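Non-structural protein 3 (Porcine deltacoronavirus, PDB 6LN0) is a multidomain coronavirus replication protein that probably combines an ADP-ribose-recognising macro domain with a papain-like protease that cleaves the viral polyprotein. Local coordinates at residues N33-N36 / A37-N41; K140-P143 / S144-R148; L159-W162 / D163-R167; L319-N323 / S324-F328. All coordinates share one frame; numbering follows the deposited sequence.

All four contacts are local turns or helix ends, and they follow one another along a very elongated chain. Interactions 1 and 2 both reach the six-stranded sheet of the macro domain, at strands 29-34 and 146-152, with centres 25 Å apart. Interaction 3, on helix 158-165, comes next in the chain; its centre is 17 Å from that of interaction 2, with nearest atoms about 7 Å apart. Interaction 4 lies on the other side of the chain's centre, in the papain-like peptidase region, 83 Å from interaction 1 between centres. The series therefore runs from a loop of the macro domain, through helix 158-165, which packs against it, to the distant peptidase.

Interaction 1: residues N33-N36 / A37-N41; sequences NPAN and AQLTN
The loop that leaves strand 29-34 of the macro domain begins with a type I beta turn from Asn-36 to Leu-39, and the Asn-36 side chain reaches forward along the chain to Thr-40. The turn is closed by Leu-39 N, which donates to Asn-36 O over 2.9 Å. A chi1 of 61° puts the Asn-36 amide between its backbone N and carbonyl carbon, where OD1 comes near the N-H groups of Gln-38 and Thr-40. OD1 takes a weak bond from Gln-38 N at 2.7 Å, the bond that defines an Asx turn, and a second weak one from Thr-40 N at 3.4 Å. Its other branch is used too: ND2 donates to Thr-40 OG1 over 2.9 Å, with the hydroxyl slightly out of the amide plane and the two side chains crossing at about a right angle. Asparagine suits the corner because one short amide can both accept and donate.

An amide-amide pair ties the strand end to Asn-41, further along the loop. Asn-33 ND2 donates to Asn-41 OD1 over 3.2 Å, and the two amide planes stand 72° apart. Asn-41 ND2 is held by Gln-58, so both branches of this buried amide are satisfied; asparagine also readily accepts the positive phi found here. Between the polar pairs, Ala-35 CB meets Leu-39 CD2 at 4.0 Å, while the buried Leu-39 also packs on Cys-61 and Val-64 of helix 55-64. An asparagine-rich loop running from a central strand into a glycine-rich helix start is typical of macro domains, where this region generally lines the ADP-ribose cleft.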
loop_
_atom_site.group_PDB
_atom_site.type_symbol
_atom_site.label_atom_id
_atom_site.label_comp_id
_atom_site.label_asym_id
_atom_site.label_seq_id
_atom_site.Cartn_x
_atom_site.Cartn_y
_atom_site.Cartn_z
ATOM N N ASN A 33 -9.184 42.628 -7.073
ATOM C CA ASN A 33 -10.278 43.378 -6.455
ATOM C C ASN A 33 -11.601 42.768 -6.887
ATOM O O ASN A 33 -11.990 42.903 -8.064
ATOM C CB ASN A 33 -10.214 44.856 -6.852
ATOM C CG ASN A 33 -11.336 45.699 -6.231
ATOM O OD1 ASN A 33 -12.536 45.433 -6.416
ATOM N ND2 ASN A 33 -10.941 46.745 -5.509
ATOM N N PRO A 34 -12.329 42.111 -6.004
ATOM C CA PRO A 34 -13.612 41.509 -6.388
ATOM C C PRO A 34 -14.710 42.564 -6.359
ATOM O O PRO A 34 -15.118 43.035 -5.293
ATOM C CB PRO A 34 -13.816 40.420 -5.321
ATOM C CG PRO A 34 -12.510 40.328 -4.571
ATOM C CD PRO A 34 -11.942 41.722 -4.644
ATOM N N ALA A 35 -15.189 42.938 -7.541
ATOM C CA ALA A 35 -15.854 44.203 -7.750
ATOM C C ALA A 35 -17.203 43.976 -8.407
ATOM O O ALA A 35 -17.534 42.869 -8.842
ATOM C CB ALA A 35 -15.000 45.135 -8.622
ATOM N N ASN A 36 -17.986 45.051 -8.474
ATOM C CA ASN A 36 -19.197 45.065 -9.277
ATOM C C ASN A 36 -18.913 45.819 -10.566
ATOM O O ASN A 36 -17.911 46.516 -10.682
ATOM C CB ASN A 36 -20.356 45.708 -8.515
ATOM C CG ASN A 36 -20.078 47.148 -8.143
ATOM O OD1 ASN A 36 -20.105 48.037 -9.000
ATOM N ND2 ASN A 36 -19.802 47.387 -6.858
ATOM N N ALA A 37 -19.801 45.657 -11.547
ATOM C CA ALA A 37 -19.580 46.274 -12.851
ATOM C C ALA A 37 -19.421 47.789 -12.770
ATOM O O ALA A 37 -18.809 48.379 -13.672
ATOM C CB ALA A 37 -20.723 45.933 -13.809
ATOM N N GLN A 38 -19.941 48.431 -11.716
ATOM C CA GLN A 38 -19.853 49.877 -11.555
ATOM C C GLN A 38 -18.694 50.307 -10.671
ATOM O O GLN A 38 -18.580 51.495 -10.360
ATOM C CB GLN A 38 -21.157 50.434 -10.980
ATOM C CG GLN A 38 -22.136 50.885 -12.028
ATOM C CD GLN A 38 -22.880 49.719 -12.637
ATOM O OE1 GLN A 38 -22.940 48.628 -12.051
ATOM N NE2 GLN A 38 -23.445 49.932 -13.826
ATOM N N LEU A 39 -17.847 49.367 -10.243
ATOM C CA LEU A 39 -16.638 49.672 -9.464
ATOM C C LEU A 39 -16.925 50.636 -8.318
ATOM O O LEU A 39 -16.058 51.390 -7.876
ATOM C CB LEU A 39 -15.525 50.215 -10.362
ATOM C CG LEU A 39 -15.263 49.355 -11.606
ATOM C CD1 LEU A 39 -14.626 50.180 -12.722
ATOM C CD2 LEU A 39 -14.425 48.126 -11.255
ATOM N N THR A 40 -18.152 50.608 -7.819
ATOM C CA THR A 40 -18.505 51.446 -6.689
ATOM C C THR A 40 -17.617 51.191 -5.480
ATOM O O THR A 40 -17.546 52.042 -4.594
ATOM C CB THR A 40 -19.975 51.218 -6.322
ATOM O OG1 THR A 40 -20.104 49.981 -5.612
ATOM C CG2 THR A 40 -20.829 51.142 -7.573
ATOM N N ASN A 41 -16.927 50.056 -5.430
ATOM C CA ASN A 41 -16.172 49.644 -4.248
ATOM C C ASN A 41 -16.993 49.843 -2.976
ATOM O O ASN A 41 -16.543 50.448 -2.000
ATOM C CB ASN A 41 -14.836 50.380 -4.161
ATOM C CG ASN A 41 -13.848 49.902 -5.197
ATOM O OD1 ASN A 41 -13.417 48.743 -5.177
ATOM N ND2 ASN A 41 -13.487 50.785 -6.113
#

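Interaction 2: residues K140-P143 / S144-R148; sequences KACP and SDIGR
Ile-146 lays its CG2 methyl over one face of the Pro-143 ring, and this packing, with no hydrogen bond between the two segments, lies at the turn from helix 131-141 into strand 146-152. The methyl is nearly equidistant from all five ring atoms, 3.9 Å from both Pro-143 CB and Pro-143 CD, as expected for a group centred on the ring and not leaning on one corner. Isoleucine can do this because it branches at CB. With CG1 swung anti to the backbone N (chi1 173°), CG2 is left to face the proline, while the side chain as a whole also packs on Leu-111. The same methyl lies close to the backbone, 3.2 Å from Pro-143 O, and more loosely near sulfur, 4.3 Å from Cys-142 SG.

At the ring's margin, Asp-145 turns its carboxylate back so that OD1 comes to 3.8 Å from Pro-143 CB, a van der Waals approach. Proline suits the position after the helix because it has no N-H to continue the helical bonding; Cys-142 is already the first residue to leave helical angles. The whole is the helix-to-strand link of a beta-alpha-beta unit, strand 117-120, helix 131-141 and strand 146-152, as is common in the alpha/beta/alpha macro domain fold.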
loop_
_atom_site.group_PDB
_atom_site.type_symbol
_atom_site.label_atom_id
_atom_site.label_comp_id
_atom_site.label_asym_id
_atom_site.label_seq_id
_atom_site.Cartn_x
_atom_site.Cartn_y
_atom_site.Cartn_z
ATOM N N LYS A 140 -8.745 24.232 -9.365
ATOM C CA LYS A 140 -8.999 23.799 -10.738
ATOM C C LYS A 140 -8.416 24.774 -11.767
ATOM O O LYS A 140 -8.072 24.364 -12.883
ATOM C CB LYS A 140 -10.506 23.632 -10.967
ATOM C CG LYS A 140 -11.090 22.297 -10.492
ATOM C CD LYS A 140 -12.603 22.266 -10.695
ATOM C CE LYS A 140 -13.230 21.013 -10.099
ATOM N NZ LYS A 140 -14.642 21.274 -9.670
ATOM N N ALA A 141 -8.304 26.063 -11.424
ATOM C CA ALA A 141 -7.838 27.058 -12.382
ATOM C C ALA A 141 -6.373 27.420 -12.215
ATOM O O ALA A 141 -5.750 27.891 -13.183
ATOM C CB ALA A 141 -8.680 28.333 -12.284
ATOM N N CYS A 142 -5.811 27.208 -11.032
ATOM C CA CYS A 142 -4.446 27.630 -10.781
ATOM C C CYS A 142 -3.465 26.869 -11.657
ATOM O O CYS A 142 -3.425 25.628 -11.590
ATOM C CB CYS A 142 -4.139 27.429 -9.293
ATOM S SG CYS A 142 -2.647 28.260 -8.759
ATOM N N PRO A 143 -2.691 27.546 -12.508
ATOM C CA PRO A 143 -1.641 26.870 -13.270
ATOM C C PRO A 143 -0.542 26.367 -12.352
ATOM O O PRO A 143 -0.436 26.759 -11.190
ATOM C CB PRO A 143 -1.120 27.945 -14.220
ATOM C CG PRO A 143 -2.278 28.904 -14.348
ATOM C CD PRO A 143 -2.928 28.919 -12.994
ATOM N N SER A 144 0.309 25.492 -12.907
ATOM C CA SER A 144 1.320 24.778 -12.127
ATOM C C SER A 144 2.656 25.508 -12.029
ATOM O O SER A 144 3.483 25.143 -11.185
ATOM C CB SER A 144 1.549 23.384 -12.721
ATOM O OG SER A 144 1.594 23.424 -14.139
ATOM N N ASP A 145 2.873 26.555 -12.823
ATOM C CA ASP A 145 4.182 27.193 -12.912
ATOM C C ASP A 145 4.154 28.661 -12.494
ATOM O O ASP A 145 5.073 29.411 -12.832
ATOM C CB ASP A 145 4.729 27.063 -14.334
ATOM C CG ASP A 145 3.782 27.631 -15.378
ATOM O OD1 ASP A 145 2.554 27.639 -15.137
ATOM O OD2 ASP A 145 4.267 28.063 -16.448
ATOM N N ILE A 146 3.140 29.084 -11.746
ATOM C CA ILE A 146 2.926 30.497 -11.460
ATOM C C ILE A 146 3.302 30.771 -10.003
ATOM O O ILE A 146 2.499 31.279 -9.213
ATOM C CB ILE A 146 1.469 30.871 -11.815
ATOM C CG1 ILE A 146 1.063 32.282 -11.404
ATOM C CG2 ILE A 146 0.480 29.860 -11.252
ATOM C CD1 ILE A 146 -0.368 32.564 -11.747
ATOM N N GLY A 147 4.529 30.389 -9.637
ATOM C CA GLY A 147 5.185 30.727 -8.381
ATOM C C GLY A 147 4.352 30.919 -7.133
ATOM O O GLY A 147 3.390 30.189 -6.882
ATOM N N ARG A 148 4.726 31.915 -6.337
ATOM C CA ARG A 148 4.050 32.177 -5.073
ATOM C C ARG A 148 2.700 32.864 -5.305
ATOM O O ARG A 148 2.601 33.811 -6.097
ATOM C CB ARG A 148 4.954 33.032 -4.192
ATOM C CG ARG A 148 4.308 33.514 -2.927
ATOM C CD ARG A 148 5.036 34.742 -2.370
ATOM N NE ARG A 148 4.425 35.178 -1.119
ATOM C CZ ARG A 148 4.254 36.446 -0.746
ATOM N NH1 ARG A 148 3.676 36.705 0.418
ATOM N NH2 ARG A 148 4.660 37.450 -1.516
#

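Interaction 3: residues L159-W162 / D163-R167; sequences LQVW and DALNR
Two first torsions bring Trp-162 and Asn-166 together one helical turn apart: the indole leaves anti to its own backbone N (chi1 179°), whereas the Asn-166 amide stays beside its backbone N (chi1 -48°) and leans back over the ring. One amide end, whose identity is doubtful because the group has probably been built turned over, sits 3.1 Å above the centre of the Trp-162 ring system, with the ring and amide planes 76° apart. What is clear is that an amide end, not its flat side, meets the indole face.

Beneath them runs ordinary helical bonding, such as Ala-164 N to Gln-160 O at 2.8 Å. Asn-166 N reaches Trp-162 O only weakly. Just beyond, Arg-167 turns back to Asp-163, and NH1 forms a salt bridge with OD1 at 3.0 Å. OD1 lies at the guanidinium edge, nearly in its plane, while NH1 comes from the syn side, somewhat out of the carboxylate plane. Arg-167 NE is held separately by Ala-183 O of strand 180-184.

Along the helix, Val-161 CG1 lies 4.3 Å from Leu-165 CD1, and both residues rest on Val-132 of helix 131-141. Trp-162 packs on Leu-135 of that helix and on Val-14 and Leu-16 of strand 10-17, docking helix 158-165 against the macro domain.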
loop_
_atom_site.group_PDB
_atom_site.type_symbol
_atom_site.label_atom_id
_atom_site.label_comp_id
_atom_site.label_asym_id
_atom_site.label_seq_id
_atom_site.Cartn_x
_atom_site.Cartn_y
_atom_site.Cartn_z
ATOM N N LEU A 159 -8.870 28.007 6.540
ATOM C CA LEU A 159 -7.602 27.285 6.465
ATOM C C LEU A 159 -7.833 25.782 6.506
ATOM O O LEU A 159 -7.027 25.017 5.958
ATOM C CB LEU A 159 -6.617 27.764 7.553
ATOM C CG LEU A 159 -5.140 27.597 7.103
ATOM C CD1 LEU A 159 -4.178 28.562 7.806
ATOM C CD2 LEU A 159 -4.575 26.151 7.213
ATOM N N GLN A 160 -8.931 25.347 7.126
ATOM C CA GLN A 160 -9.290 23.931 7.089
ATOM C C GLN A 160 -9.915 23.546 5.753
ATOM O O GLN A 160 -9.514 22.547 5.135
ATOM C CB GLN A 160 -10.257 23.564 8.223
ATOM C CG GLN A 160 -9.588 23.403 9.567
ATOM C CD GLN A 160 -10.145 24.368 10.586
ATOM O OE1 GLN A 160 -11.365 24.461 10.767
ATOM N NE2 GLN A 160 -9.262 25.095 11.260
ATOM N N VAL A 161 -10.922 24.309 5.309
ATOM C CA VAL A 161 -11.549 24.046 4.016
ATOM C C VAL A 161 -10.481 23.925 2.937
ATOM O O VAL A 161 -10.585 23.097 2.021
ATOM C CB VAL A 161 -12.578 25.144 3.689
ATOM C CG1 VAL A 161 -13.185 24.932 2.322
ATOM C CG2 VAL A 161 -13.655 25.176 4.752
ATOM N N TRP A 162 -9.412 24.716 3.062
ATOM C CA TRP A 162 -8.304 24.623 2.118
ATOM C C TRP A 162 -7.541 23.320 2.311
ATOM O O TRP A 162 -7.314 22.578 1.354
ATOM C CB TRP A 162 -7.370 25.830 2.279
ATOM C CG TRP A 162 -6.171 25.839 1.367
ATOM C CD1 TRP A 162 -4.859 25.900 1.742
ATOM C CD2 TRP A 162 -6.177 25.804 -0.066
ATOM N NE1 TRP A 162 -4.044 25.886 0.629
ATOM C CE2 TRP A 162 -4.832 25.831 -0.492
ATOM C CE3 TRP A 162 -7.187 25.734 -1.029
ATOM C CZ2 TRP A 162 -4.474 25.790 -1.841
ATOM C CZ3 TRP A 162 -6.833 25.703 -2.370
ATOM C CH2 TRP A 162 -5.490 25.730 -2.763
ATOM N N ASP A 163 -7.147 23.030 3.549
ATOM C CA ASP A 163 -6.367 21.832 3.833
ATOM C C ASP A 163 -7.099 20.559 3.404
ATOM O O ASP A 163 -6.481 19.631 2.873
ATOM C CB ASP A 163 -6.035 21.792 5.322
ATOM C CG ASP A 163 -4.869 20.887 5.629
ATOM O OD1 ASP A 163 -4.217 20.411 4.672
ATOM O OD2 ASP A 163 -4.604 20.648 6.829
ATOM N N ALA A 164 -8.420 20.501 3.610
ATOM C CA ALA A 164 -9.185 19.320 3.216
ATOM C C ALA A 164 -9.202 19.145 1.702
ATOM O O ALA A 164 -9.005 18.033 1.196
ATOM C CB ALA A 164 -10.611 19.415 3.757
ATOM N N LEU A 165 -9.425 20.233 0.963
ATOM C CA LEU A 165 -9.506 20.177 -0.490
ATOM C C LEU A 165 -8.205 19.732 -1.144
ATOM O O LEU A 165 -8.223 19.363 -2.323
ATOM C CB LEU A 165 -9.921 21.543 -1.036
ATOM C CG LEU A 165 -11.431 21.754 -1.106
ATOM C CD1 LEU A 165 -11.750 23.224 -1.325
ATOM C CD2 LEU A 165 -12.029 20.904 -2.205
ATOM N N ASN A 166 -7.085 19.757 -0.424
ATOM C CA ASN A 166 -5.810 19.278 -0.944
ATOM C C ASN A 166 -5.367 17.985 -0.266
ATOM O O ASN A 166 -4.171 17.671 -0.241
ATOM C CB ASN A 166 -4.744 20.363 -0.800
ATOM C CG ASN A 166 -5.234 21.707 -1.304
ATOM O OD1 ASN A 166 -5.336 22.671 -0.545
ATOM N ND2 ASN A 166 -5.584 21.764 -2.589
ATOM N N ARG A 167 -6.315 17.230 0.279
ATOM C CA ARG A 167 -6.037 15.940 0.874
ATOM C C ARG A 167 -7.025 14.919 0.343
ATOM O O ARG A 167 -8.187 15.238 0.070
ATOM C CB ARG A 167 -6.096 16.021 2.395
ATOM C CG ARG A 167 -4.977 16.875 2.962
ATOM C CD ARG A 167 -5.168 17.138 4.432
ATOM N NE ARG A 167 -4.265 16.307 5.216
ATOM C CZ ARG A 167 -3.322 16.780 6.025
ATOM N NH1 ARG A 167 -3.156 18.095 6.166
ATOM N NH2 ARG A 167 -2.546 15.936 6.694
#

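Interaction 4: residues L319-N323 / S324-F328; sequences LLVSN and SDAAF
Ser-324, just past the end of helix 313-322, turns its side chain back on the carbonyl of Val-321. From CB, which lies 3.4 Å from Val-321 O, the chain leads to OG, placed by a chi1 of 68° between its backbone N and carbonyl carbon. OG donates to Val-321 O; the modelled 2.4 Å is very short, so the exact length is doubtful. OG also accepts a weak bond from Ala-326 N at 3.3 Å, the pairing of an ST turn. Val-321 O is gripped a second time by Ser-324 N, at 3.0 Å and from above the carbonyl plane. A serine suits this point because its small hydroxyl can serve a carbonyl of the helix and the returning chain together.

The turn brings Ala-326 back over the helix, where its CB packs on Val-321 CG1 at 3.5 Å. Asn-323, just before the serine, donates ND2 to Leu-319 O one turn back over 3.0 Å, almost straight at 176°, while Asn-323 N reaches the same oxygen from the opposite face. The other branch, OD1, is bound by Arg-277 NE, which leaves this buried amide well fixed.

Tyr-274 covers the turn, touching Val-321, Ser-324 and Ala-326. Val-321 reaches Val-344 of strand 338-346 and Val-378 of strand 376-383, whereas Asn-323 packs on Trp-298 of helix 293-302, so the turn joins the helical part of the peptidase region to its large sheet through strand 327-332.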
loop_
_atom_site.group_PDB
_atom_site.type_symbol
_atom_site.label_atom_id
_atom_site.label_comp_id
_atom_site.label_asym_id
_atom_site.label_seq_id
_atom_site.Cartn_x
_atom_site.Cartn_y
_atom_site.Cartn_z
ATOM N N LEU A 319 9.120 -26.703 2.472
ATOM C CA LEU A 319 9.075 -25.422 3.169
ATOM C C LEU A 319 9.293 -25.602 4.666
ATOM O O LEU A 319 10.116 -24.910 5.272
ATOM C CB LEU A 319 7.738 -24.731 2.913
ATOM C CG LEU A 319 7.511 -23.552 3.852
ATOM C CD1 LEU A 319 8.263 -22.362 3.328
ATOM C CD2 LEU A 319 6.032 -23.259 3.971
ATOM N N LEU A 320 8.579 -26.545 5.278
ATOM C CA LEU A 320 8.695 -26.742 6.717
ATOM C C LEU A 320 10.101 -27.158 7.108
ATOM O O LEU A 320 10.686 -26.601 8.047
ATOM C CB LEU A 320 7.684 -27.785 7.185
ATOM C CG LEU A 320 6.228 -27.426 6.876
ATOM C CD1 LEU A 320 5.305 -28.513 7.445
ATOM C CD2 LEU A 320 5.862 -26.010 7.396
ATOM N N VAL A 321 10.666 -28.136 6.385
ATOM C CA VAL A 321 11.967 -28.702 6.758
ATOM C C VAL A 321 13.071 -27.653 6.632
ATOM O O VAL A 321 13.944 -27.538 7.499
ATOM C CB VAL A 321 12.269 -29.957 5.911
ATOM C CG1 VAL A 321 13.746 -30.287 5.962
ATOM C CG2 VAL A 321 11.446 -31.131 6.391
ATOM N N SER A 322 13.043 -26.863 5.568
ATOM C CA SER A 322 14.069 -25.841 5.412
ATOM C C SER A 322 13.951 -24.706 6.434
ATOM O O SER A 322 14.917 -23.958 6.606
ATOM C CB SER A 322 14.027 -25.261 4.009
ATOM O OG SER A 322 12.881 -24.480 3.895
ATOM N N ASN A 323 12.809 -24.546 7.114
ATOM C CA ASN A 323 12.690 -23.572 8.194
ATOM C C ASN A 323 12.943 -24.191 9.554
ATOM O O ASN A 323 12.556 -23.607 10.582
ATOM C CB ASN A 323 11.321 -22.906 8.188
ATOM C CG ASN A 323 11.242 -21.802 7.199
ATOM O OD1 ASN A 323 11.533 -20.650 7.507
ATOM N ND2 ASN A 323 10.834 -22.136 5.997
ATOM N N SER A 324 13.596 -25.347 9.580
ATOM C CA SER A 324 13.904 -26.069 10.796
ATOM C C SER A 324 15.413 -26.276 10.909
ATOM O O SER A 324 16.192 -25.819 10.080
ATOM C CB SER A 324 13.165 -27.406 10.811
ATOM O OG SER A 324 13.692 -28.253 9.794
ATOM N N ASP A 325 15.823 -26.975 11.956
ATOM C CA ASP A 325 17.214 -27.376 12.132
ATOM C C ASP A 325 17.604 -28.639 11.335
ATOM O O ASP A 325 18.626 -29.233 11.655
ATOM C CB ASP A 325 17.509 -27.604 13.619
ATOM C CG ASP A 325 16.711 -28.771 14.218
ATOM O OD1 ASP A 325 15.788 -29.301 13.559
ATOM O OD2 ASP A 325 17.006 -29.158 15.372
ATOM N N ALA A 326 16.851 -29.059 10.317
ATOM C CA ALA A 326 17.157 -30.309 9.620
ATOM C C ALA A 326 18.519 -30.245 8.956
ATOM O O ALA A 326 18.769 -29.381 8.108
ATOM C CB ALA A 326 16.096 -30.616 8.559
ATOM N N ALA A 327 19.378 -31.191 9.310
ATOM C CA ALA A 327 20.704 -31.290 8.723
ATOM C C ALA A 327 21.306 -32.604 9.154
ATOM O O ALA A 327 21.021 -33.096 10.250
ATOM C CB ALA A 327 21.615 -30.132 9.151
ATOM N N PHE A 328 22.123 -33.169 8.272
ATOM C CA PHE A 328 22.856 -34.383 8.566
ATOM C C PHE A 328 24.120 -34.400 7.725
ATOM O O PHE A 328 24.231 -33.684 6.724
ATOM C CB PHE A 328 22.008 -35.639 8.314
ATOM C CG PHE A 328 21.769 -35.953 6.859
ATOM C CD1 PHE A 328 22.622 -36.805 6.168
ATOM C CD2 PHE A 328 20.662 -35.435 6.195
ATOM C CE1 PHE A 328 22.395 -37.107 4.830
ATOM C CE2 PHE A 328 20.418 -35.740 4.852
ATOM C CZ PHE A 328 21.290 -36.568 4.164
#